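Local atomic coordinates of 28 kDa product (PDB entry 1UKF), a protein that acts as a papain-like cysteine protease delivered into plant cells, where it interacts with PBS1 and can elicit the hypersensitive response. Residues N15-G20 with E53-Y58; Q130-A135 with L145-L150; S9-H14 with L41-E46. All coordinates share one frame; numbering follows the deposited sequence.

Interactions 1 and 2 supply the Cys-His-Asp active site, and interaction 3 adjoins it through Asn13. Interaction 1 holds Cys18 at the start of helix 18-27, and interaction 2 supplies His132 and Asp147 from a beta hairpin; Cys18 SG lies 3.7 Å from His132 ND1, and the centres of these two contacts are about 12 Å apart. Interaction 3 secures residues 9-14, the chain leading into the nucleophile segment. Its Asn13 OD1 comes within 3.2 Å of Cys18 N, and Pro148 O and Val12 N are 2.9 Å apart. Helix 46-67 contributes to interaction 1 and the loop before it to interaction 3, while interaction 2 is built from a hairpin of the sheet and the loop after it.

Interaction 1: residues N15-G20 with E53-Y58; sequences NNICAG and ERHQVY
His55 presses its imidazole face against Ile17 and turns an edge toward the first turn of helix 18-27, the helix that carries the active-site Cys18 in this papain-like fold. Ile17 CA sits 3.5 Å from the ring centroid and only 9° off the ring normal, a CH-pi contact squarely over the face. The isoleucine side chain extends this covering toward the rim, with CG2 3.8 Å from His55 CD2. At the edge, Gly20 N donates to His55 ND1 over 3.1 Å with an N-H...acceptor angle of 156°, and this donor lies in the ring plane. Face packing and edge bond together fix the rotation of the ring. Its CG is anti to the backbone N (chi1 -158°), which carries the imidazole from helix 46-67 into the bend at Ile17, the N-cap position of helix 18-27.

The two backbones come very close here, with Gly20 CA and His55 CA 3.8 Å apart; Gly20 has no side chain at this point. Ala19 brings its CB to 3.7 Å from His55 ND1. One turn further along helix 46-67, Tyr58 offers a ring face to the same methyl, with Ala19 CB 4.0 Å from the ring centroid. Arg54 contributes its aliphatic part beside Gly20, while its guanidinium continues past the contact to a salt bridge with Glu24.

Beyond this first shell, helix 73-84 packs against Tyr58. The Cys18 side chain starts away from helix 46-67 and faces His132. On the approach to the helix, Asn13 OD1 accepts a hydrogen bond from Ile17 N.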
loop_
_atom_site.group_PDB
_atom_site.type_symbol
_atom_site.label_atom_id
_atom_site.label_comp_id
_atom_site.label_asym_id
_atom_site.label_seq_id
_atom_site.Cartn_x
_atom_site.Cartn_y
_atom_site.Cartn_z
ATOM N N ASN A 15 15.063 -0.538 -4.451
ATOM C CA ASN A 15 15.089 -1.685 -5.353
ATOM C C ASN A 15 13.779 -1.966 -6.085
ATOM O O ASN A 15 13.634 -3.009 -6.726
ATOM C CB ASN A 15 15.538 -2.935 -4.589
ATOM C CG ASN A 15 16.956 -2.814 -4.058
ATOM O OD1 ASN A 15 17.894 -2.560 -4.815
ATOM N ND2 ASN A 15 17.120 -3.001 -2.753
ATOM N N ASN A 16 12.823 -1.046 -5.982
ATOM C CA ASN A 16 11.540 -1.184 -6.670
ATOM C C ASN A 16 10.832 -2.514 -6.440
ATOM O O ASN A 16 10.526 -3.243 -7.385
ATOM C CB ASN A 16 11.738 -0.973 -8.173
ATOM C CG ASN A 16 12.204 0.426 -8.503
ATOM O OD1 ASN A 16 11.506 1.403 -8.236
ATOM N ND2 ASN A 16 13.393 0.532 -9.087
ATOM N N ILE A 17 10.565 -2.818 -5.176
ATOM C CA ILE A 17 9.883 -4.048 -4.803
ATOM C C ILE A 17 8.736 -3.664 -3.872
ATOM O O ILE A 17 8.490 -4.310 -2.857
ATOM C CB ILE A 17 10.859 -5.022 -4.087
ATOM C CG1 ILE A 17 11.649 -4.281 -3.000
ATOM C CG2 ILE A 17 11.821 -5.629 -5.105
ATOM C CD1 ILE A 17 12.426 -5.199 -2.073
ATOM N N CYS A 18 8.015 -2.614 -4.253
ATOM C CA CYS A 18 6.923 -2.087 -3.437
ATOM C C CYS A 18 5.808 -3.040 -3.024
ATOM O O CYS A 18 5.421 -3.047 -1.853
ATOM C CB CYS A 18 6.323 -0.830 -4.087
ATOM S SG CYS A 18 5.936 -0.909 -5.852
ATOM N N ALA A 19 5.285 -3.840 -3.950
ATOM C CA ALA A 19 4.217 -4.767 -3.593
ATOM C C ALA A 19 4.708 -5.775 -2.555
ATOM O O ALA A 19 4.000 -6.078 -1.593
ATOM C CB ALA A 19 3.696 -5.487 -4.833
ATOM N N GLY A 20 5.918 -6.293 -2.758
ATOM C CA GLY A 20 6.483 -7.253 -1.825
ATOM C C GLY A 20 6.740 -6.652 -0.453
ATOM O O GLY A 20 6.420 -7.268 0.564
ATOM N N GLU A 53 11.494 -11.348 -1.883
ATOM C CA GLU A 53 10.965 -12.673 -2.195
ATOM C C GLU A 53 9.471 -12.575 -2.488
ATOM O O GLU A 53 8.971 -13.198 -3.425
ATOM C CB GLU A 53 11.190 -13.634 -1.028
ATOM C CG GLU A 53 12.643 -13.947 -0.727
ATOM C CD GLU A 53 12.782 -14.958 0.393
ATOM O OE1 GLU A 53 12.225 -16.070 0.259
ATOM O OE2 GLU A 53 13.441 -14.644 1.407
ATOM N N ARG A 54 8.751 -11.804 -1.680
ATOM C CA ARG A 54 7.323 -11.639 -1.906
ATOM C C ARG A 54 7.095 -10.911 -3.222
ATOM O O ARG A 54 6.148 -11.215 -3.948
ATOM C CB ARG A 54 6.672 -10.852 -0.767
ATOM C CG ARG A 54 6.706 -11.553 0.584
ATOM C CD ARG A 54 5.858 -10.805 1.606
ATOM N NE ARG A 54 6.063 -11.289 2.971
ATOM C CZ ARG A 54 5.598 -12.441 3.446
ATOM N NH1 ARG A 54 4.882 -13.249 2.676
ATOM N NH2 ARG A 54 5.859 -12.789 4.702
ATOM N N HIS A 55 7.958 -9.953 -3.544
ATOM C CA HIS A 55 7.786 -9.230 -4.790
ATOM C C HIS A 55 7.988 -10.173 -5.974
ATOM O O HIS A 55 7.415 -9.968 -7.047
ATOM C CB HIS A 55 8.751 -8.050 -4.887
ATOM C CG HIS A 55 8.291 -6.998 -5.843
ATOM N ND1 HIS A 55 7.210 -6.184 -5.578
ATOM C CD2 HIS A 55 8.701 -6.690 -7.095
ATOM C CE1 HIS A 55 6.972 -5.422 -6.631
ATOM N NE2 HIS A 55 7.861 -5.710 -7.565
ATOM N N GLN A 56 8.811 -11.202 -5.786
ATOM C CA GLN A 56 9.033 -12.174 -6.846
ATOM C C GLN A 56 7.754 -12.984 -7.053
ATOM O O GLN A 56 7.451 -13.392 -8.174
ATOM C CB GLN A 56 10.202 -13.098 -6.502
ATOM C CG GLN A 56 11.548 -12.393 -6.451
ATOM C CD GLN A 56 12.707 -13.361 -6.567
ATOM O OE1 GLN A 56 12.686 -14.444 -5.986
ATOM N NE2 GLN A 56 13.732 -12.972 -7.317
ATOM N N VAL A 57 7.008 -13.219 -5.976
ATOM C CA VAL A 57 5.740 -13.938 -6.087
ATOM C C VAL A 57 4.815 -13.055 -6.930
ATOM O O VAL A 57 4.111 -13.539 -7.812
ATOM C CB VAL A 57 5.104 -14.185 -4.698
ATOM C CG1 VAL A 57 3.704 -14.753 -4.861
ATOM C CG2 VAL A 57 5.964 -15.149 -3.896
ATOM N N TYR A 58 4.823 -11.754 -6.648
ATOM C CA TYR A 58 4.017 -10.793 -7.395
ATOM C C TYR A 58 4.414 -10.821 -8.877
ATOM O O TYR A 58 3.554 -10.922 -9.755
ATOM C CB TYR A 58 4.232 -9.384 -6.832
ATOM C CG TYR A 58 3.585 -8.281 -7.639
ATOM C CD1 TYR A 58 2.246 -7.943 -7.452
ATOM C CD2 TYR A 58 4.314 -7.585 -8.600
ATOM C CE1 TYR A 58 1.648 -6.935 -8.204
ATOM C CE2 TYR A 58 3.726 -6.578 -9.359
ATOM C CZ TYR A 58 2.395 -6.258 -9.156
ATOM O OH TYR A 58 1.811 -5.263 -9.912
#

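Interaction 2: residues Q130-A135 with L145-L150; sequences QGHAIA and LFDPNL
His132 and Asp147 are joined by a short, nearly straight hydrogen bond: NE2 donates to OD1 over 2.7 Å at 169°. His132 CG lies opposite its own backbone N, which sends the ring toward Asp147. The acceptor lies in the imidazole plane; the ring and carboxylate planes are 38° apart, and the donor meets OD1 from above the carboxylate plane. Asn149 N reaches Asp147 OD1 from the opposite face of that plane at 2.9 Å, closing an Asx turn. The second oxygen, OD2, accepts from Tyr171 OH, which helps position the buried carboxylate.

A flat-on contact comes next. The Asn149 amide lies almost parallel to the imidazole, 6° between planes, with ND2 over one ring face and 3.1 Å from His132 CE1. Its angle to NE2 is too poor for a hydrogen bond; the amide is oriented by Asn13 and Tyr171.

Van der Waals packing brings Ile134 CG2 to 3.6 Å from Asp147 CG, and the same methyl makes an apolar contact with Pro148 CD at 4.1 Å.

Backbone bonding ties the strands at Ala135 and Phe146, an antiparallel hydrogen-bonded pair: Ala135 N donates to Phe146 O at 3.0 Å, and Phe146 N to Ala135 O at 2.8 Å. Both side chains face helix 18-27, where Trp25 stacks on Phe146. With Cys18 from that helix, this hairpin completes the Cys-His-Asp catalytic triad of a papain-like protease.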
loop_
_atom_site.group_PDB
_atom_site.type_symbol
_atom_site.label_atom_id
_atom_site.label_comp_id
_atom_site.label_asym_id
_atom_site.label_seq_id
_atom_site.Cartn_x
_atom_site.Cartn_y
_atom_site.Cartn_z
ATOM N N GLN A 130 2.467 4.068 -14.700
ATOM C CA GLN A 130 3.319 3.441 -13.693
ATOM C C GLN A 130 2.528 3.193 -12.416
ATOM O O GLN A 130 1.688 4.006 -12.023
ATOM C CB GLN A 130 4.527 4.325 -13.374
ATOM C CG GLN A 130 5.409 3.774 -12.257
ATOM C CD GLN A 130 6.574 4.684 -11.911
ATOM O OE1 GLN A 130 7.315 4.425 -10.962
ATOM N NE2 GLN A 130 6.744 5.751 -12.679
ATOM N N GLY A 131 2.804 2.067 -11.771
ATOM C CA GLY A 131 2.110 1.736 -10.545
ATOM C C GLY A 131 3.016 1.789 -9.333
ATOM O O GLY A 131 4.245 1.801 -9.449
ATOM N N HIS A 132 2.392 1.833 -8.162
ATOM C CA HIS A 132 3.108 1.869 -6.896
ATOM C C HIS A 132 2.223 1.343 -5.773
ATOM O O HIS A 132 1.141 1.875 -5.506
ATOM C CB HIS A 132 3.559 3.281 -6.554
ATOM C CG HIS A 132 4.272 3.369 -5.243
ATOM N ND1 HIS A 132 5.422 2.657 -4.980
ATOM C CD2 HIS A 132 3.987 4.059 -4.113
ATOM C CE1 HIS A 132 5.816 2.906 -3.744
ATOM N NE2 HIS A 132 4.964 3.753 -3.196
ATOM N N ALA A 133 2.708 0.316 -5.094
ATOM C CA ALA A 133 1.956 -0.314 -4.027
ATOM C C ALA A 133 2.309 0.193 -2.639
ATOM O O ALA A 133 3.475 0.446 -2.335
ATOM C CB ALA A 133 2.164 -1.816 -4.089
ATOM N N ILE A 134 1.281 0.353 -1.813
ATOM C CA ILE A 134 1.435 0.772 -0.428
ATOM C C ILE A 134 0.483 -0.113 0.372
ATOM O O ILE A 134 -0.271 -0.903 -0.200
ATOM C CB ILE A 134 1.086 2.272 -0.221
ATOM C CG1 ILE A 134 -0.378 2.551 -0.572
ATOM C CG2 ILE A 134 2.020 3.131 -1.066
ATOM C CD1 ILE A 134 -0.812 3.986 -0.317
ATOM N N ALA A 135 0.513 -0.005 1.694
ATOM C CA ALA A 135 -0.363 -0.830 2.514
ATOM C C ALA A 135 -0.856 -0.070 3.726
ATOM O O ALA A 135 -0.287 0.945 4.121
ATOM C CB ALA A 135 0.373 -2.100 2.957
ATOM N N LEU A 145 -0.368 3.474 7.954
ATOM C CA LEU A 145 -0.160 3.416 6.515
ATOM C C LEU A 145 1.331 3.365 6.223
ATOM O O LEU A 145 2.115 4.131 6.786
ATOM C CB LEU A 145 -0.802 4.624 5.825
ATOM C CG LEU A 145 -0.705 4.636 4.294
ATOM C CD1 LEU A 145 -1.904 5.361 3.712
ATOM C CD2 LEU A 145 0.601 5.286 3.853
ATOM N N PHE A 146 1.720 2.448 5.347
ATOM C CA PHE A 146 3.117 2.286 4.966
ATOM C C PHE A 146 3.298 2.475 3.469
ATOM O O PHE A 146 2.630 1.821 2.661
ATOM C CB PHE A 146 3.620 0.891 5.372
ATOM C CG PHE A 146 4.932 0.499 4.728
ATOM C CD1 PHE A 146 6.109 1.183 5.022
ATOM C CD2 PHE A 146 4.985 -0.559 3.827
ATOM C CE1 PHE A 146 7.315 0.816 4.426
ATOM C CE2 PHE A 146 6.187 -0.933 3.228
ATOM C CZ PHE A 146 7.351 -0.243 3.531
ATOM N N ASP A 147 4.189 3.389 3.104
ATOM C CA ASP A 147 4.513 3.637 1.705
ATOM C C ASP A 147 6.004 3.321 1.605
ATOM O O ASP A 147 6.823 4.008 2.211
ATOM C CB ASP A 147 4.282 5.100 1.336
ATOM C CG ASP A 147 4.598 5.385 -0.121
ATOM O OD1 ASP A 147 5.452 4.681 -0.697
ATOM O OD2 ASP A 147 3.998 6.325 -0.690
ATOM N N PRO A 148 6.374 2.277 0.849
ATOM C CA PRO A 148 7.783 1.897 0.697
ATOM C C PRO A 148 8.740 3.043 0.341
ATOM O O PRO A 148 9.917 2.999 0.702
ATOM C CB PRO A 148 7.732 0.827 -0.389
ATOM C CG PRO A 148 6.395 0.175 -0.160
ATOM C CD PRO A 148 5.491 1.362 0.099
ATOM N N ASN A 149 8.250 4.056 -0.371
ATOM C CA ASN A 149 9.088 5.192 -0.757
ATOM C C ASN A 149 9.313 6.194 0.367
ATOM O O ASN A 149 10.282 6.954 0.330
ATOM C CB ASN A 149 8.465 5.992 -1.911
ATOM C CG ASN A 149 8.444 5.244 -3.225
ATOM O OD1 ASN A 149 9.346 4.469 -3.538
ATOM N ND2 ASN A 149 7.417 5.506 -4.026
ATOM N N LEU A 150 8.431 6.188 1.367
ATOM C CA LEU A 150 8.479 7.177 2.441
ATOM C C LEU A 150 8.612 6.691 3.876
ATOM O O LEU A 150 9.291 7.329 4.685
ATOM C CB LEU A 150 7.232 8.059 2.342
ATOM C CG LEU A 150 7.027 8.765 0.997
ATOM C CD1 LEU A 150 5.602 9.275 0.891
ATOM C CD2 LEU A 150 8.029 9.904 0.859
#

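Interaction 3: residues S9-H14 with L41-E46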
loop_
_atom_site.group_PDB
_atom_site.type_symbol
_atom_site.label_atom_id
_atom_site.label_comp_id
_atom_site.label_asym_id
_atom_site.label_seq_id
_atom_site.Cartn_x
_atom_site.Cartn_y
_atom_site.Cartn_z
ATOM N N SER A 9 10.044 7.645 9.275
ATOM C CA SER A 9 10.456 7.978 7.920
ATOM C C SER A 9 11.565 7.040 7.457
ATOM O O SER A 9 12.551 6.828 8.169
ATOM C CB SER A 9 10.948 9.424 7.871
ATOM O OG SER A 9 11.380 9.768 6.568
ATOM N N ARG A 10 11.405 6.475 6.264
ATOM C CA ARG A 10 12.404 5.567 5.721
ATOM C C ARG A 10 12.078 5.209 4.279
ATOM O O ARG A 10 11.015 4.656 3.995
ATOM C CB ARG A 10 12.465 4.278 6.549
ATOM C CG ARG A 10 13.814 3.552 6.489
ATOM C CD ARG A 10 14.870 4.301 7.306
ATOM N NE ARG A 10 14.450 4.414 8.701
ATOM C CZ ARG A 10 14.591 3.450 9.606
ATOM N NH1 ARG A 10 15.158 2.298 9.273
ATOM N NH2 ARG A 10 14.132 3.625 10.837
ATOM N N ASP A 11 12.984 5.543 3.366
ATOM C CA ASP A 11 12.801 5.193 1.965
ATOM C C ASP A 11 13.454 3.823 1.822
ATOM O O ASP A 11 14.682 3.717 1.764
ATOM C CB ASP A 11 13.508 6.202 1.061
ATOM C CG ASP A 11 13.404 5.842 -0.411
ATOM O OD1 ASP A 11 12.941 4.726 -0.736
ATOM O OD2 ASP A 11 13.796 6.680 -1.252
ATOM N N VAL A 12 12.638 2.777 1.784
ATOM C CA VAL A 12 13.157 1.418 1.680
ATOM C C VAL A 12 12.871 0.773 0.328
ATOM O O VAL A 12 13.067 -0.432 0.159
ATOM C CB VAL A 12 12.568 0.523 2.804
ATOM C CG1 VAL A 12 12.989 1.062 4.163
ATOM C CG2 VAL A 12 11.044 0.475 2.712
ATOM N N ASN A 13 12.462 1.588 -0.645
ATOM C CA ASN A 13 12.098 1.080 -1.966
ATOM C C ASN A 13 13.082 1.360 -3.101
ATOM O O ASN A 13 12.693 1.391 -4.270
ATOM C CB ASN A 13 10.708 1.623 -2.333
ATOM C CG ASN A 13 10.064 0.870 -3.483
ATOM O OD1 ASN A 13 10.152 -0.355 -3.567
ATOM N ND2 ASN A 13 9.386 1.602 -4.363
ATOM N N HIS A 14 14.358 1.541 -2.781
ATOM C CA HIS A 14 15.339 1.806 -3.828
ATOM C C HIS A 14 15.380 0.685 -4.871
ATOM O O HIS A 14 15.693 0.932 -6.039
ATOM C CB HIS A 14 16.737 1.986 -3.223
ATOM C CG HIS A 14 17.792 2.318 -4.233
ATOM N ND1 HIS A 14 17.859 3.541 -4.866
ATOM C CD2 HIS A 14 18.809 1.578 -4.736
ATOM C CE1 HIS A 14 18.872 3.541 -5.716
ATOM N NE2 HIS A 14 19.464 2.361 -5.656
ATOM N N LEU A 41 12.488 -3.622 7.442
ATOM C CA LEU A 41 12.357 -3.491 5.996
ATOM C C LEU A 41 13.506 -2.752 5.323
ATOM O O LEU A 41 13.602 -2.756 4.092
ATOM C CB LEU A 41 11.041 -2.781 5.674
ATOM C CG LEU A 41 9.775 -3.490 6.154
ATOM C CD1 LEU A 41 8.599 -2.524 6.157
ATOM C CD2 LEU A 41 9.494 -4.685 5.264
ATOM N N ASP A 42 14.367 -2.120 6.119
ATOM C CA ASP A 42 15.499 -1.372 5.576
ATOM C C ASP A 42 16.453 -2.312 4.833
ATOM O O ASP A 42 16.392 -3.531 4.991
ATOM C CB ASP A 42 16.238 -0.622 6.690
ATOM C CG ASP A 42 16.770 0.733 6.235
ATOM O OD1 ASP A 42 16.982 0.927 5.016
ATOM O OD2 ASP A 42 16.986 1.608 7.102
ATOM N N TYR A 43 17.349 -1.734 4.042
ATOM C CA TYR A 43 18.262 -2.504 3.207
ATOM C C TYR A 43 19.129 -3.570 3.859
ATOM O O TYR A 43 19.434 -4.580 3.228
ATOM C CB TYR A 43 19.121 -1.543 2.388
ATOM C CG TYR A 43 18.267 -0.550 1.631
ATOM C CD1 TYR A 43 18.165 0.774 2.049
ATOM C CD2 TYR A 43 17.489 -0.959 0.547
ATOM C CE1 TYR A 43 17.308 1.667 1.415
ATOM C CE2 TYR A 43 16.627 -0.077 -0.091
ATOM C CZ TYR A 43 16.540 1.231 0.349
ATOM O OH TYR A 43 15.666 2.099 -0.264
ATOM N N ASN A 44 19.522 -3.368 5.111
ATOM C CA ASN A 44 20.347 -4.358 5.792
ATOM C C ASN A 44 19.491 -5.242 6.693
ATOM O O ASN A 44 20.010 -5.992 7.517
ATOM C CB ASN A 44 21.435 -3.664 6.617
ATOM C CG ASN A 44 20.880 -2.937 7.823
ATOM O OD1 ASN A 44 19.735 -2.488 7.818
ATOM N ND2 ASN A 44 21.696 -2.806 8.863
ATOM N N GLY A 45 18.174 -5.160 6.516
ATOM C CA GLY A 45 17.259 -5.940 7.328
ATOM C C GLY A 45 16.657 -7.145 6.629
ATOM O O GLY A 45 16.559 -7.193 5.403
ATOM N N GLU A 46 16.247 -8.125 7.426
ATOM C CA GLU A 46 15.644 -9.347 6.908
ATOM C C GLU A 46 14.400 -9.048 6.076
ATOM O O GLU A 46 14.111 -9.752 5.105
ATOM C CB GLU A 46 15.274 -10.272 8.075
ATOM C CG GLU A 46 14.472 -11.505 7.681
ATOM C CD GLU A 46 15.274 -12.493 6.860
ATOM O OE1 GLU A 46 14.680 -13.476 6.367
ATOM O OE2 GLU A 46 16.497 -12.293 6.710
HETATM O O HOH W 1 16.373 3.496 4.075
#
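Tyr43 directs its ring across residues 11-14 and sets its hydroxyl among their backbone groups. The OH donates to Asp11 O over 2.8 Å and accepts from His14 N over 2.9 Å, the latter with an N-H...acceptor angle of 154°. His14 N approaches near the ring plane, at the edge, while Asp11 O is met from above its carbonyl plane. The phenol oxygen is therefore gripped twice, once as donor and once as acceptor. Between these two points the chain bends in an Asx turn, in which Asn13 N donates to Asp11 OD1.

Arg10 and Asp42 form the second polar meeting, their side chains crossing at about a right angle. The arginine chain is bent at chi2 and chi3, which folds it back so that CD lies close to Asp42 OD2 and NH1 can bond that same oxygen. This salt bridge spans 2.9 Å, with guanidinium and carboxylate planes 42° apart; a single nitrogen and a single oxygen meet, not a paired side-on arrangement. NH1 also serves Asp39, and NE is held by Ser9 O. On the other branch, Asp42 OD1 accepts from Tyr43 N and from a water 2.8 Å from Asp42 OD1, which also donates to Asp11 O. This carboxylate thus links both polar centres at the start of the type I turn Asp42-Gly45.

Val12 packs between the two polar centres, with CG1 3.8 Å from Asp42 CA and CB facing Leu41 O.

Gln48 NE2 of helix 46-67 binds both Leu41 O and Val12 O, joining the segments from the helix side. The contact fastens the loop between strand 6-9 and helix 18-27 to the connection from helix 34-41 to helix 46-67, while Val12 and Leu41 also touch Phe146 on strand 142-147.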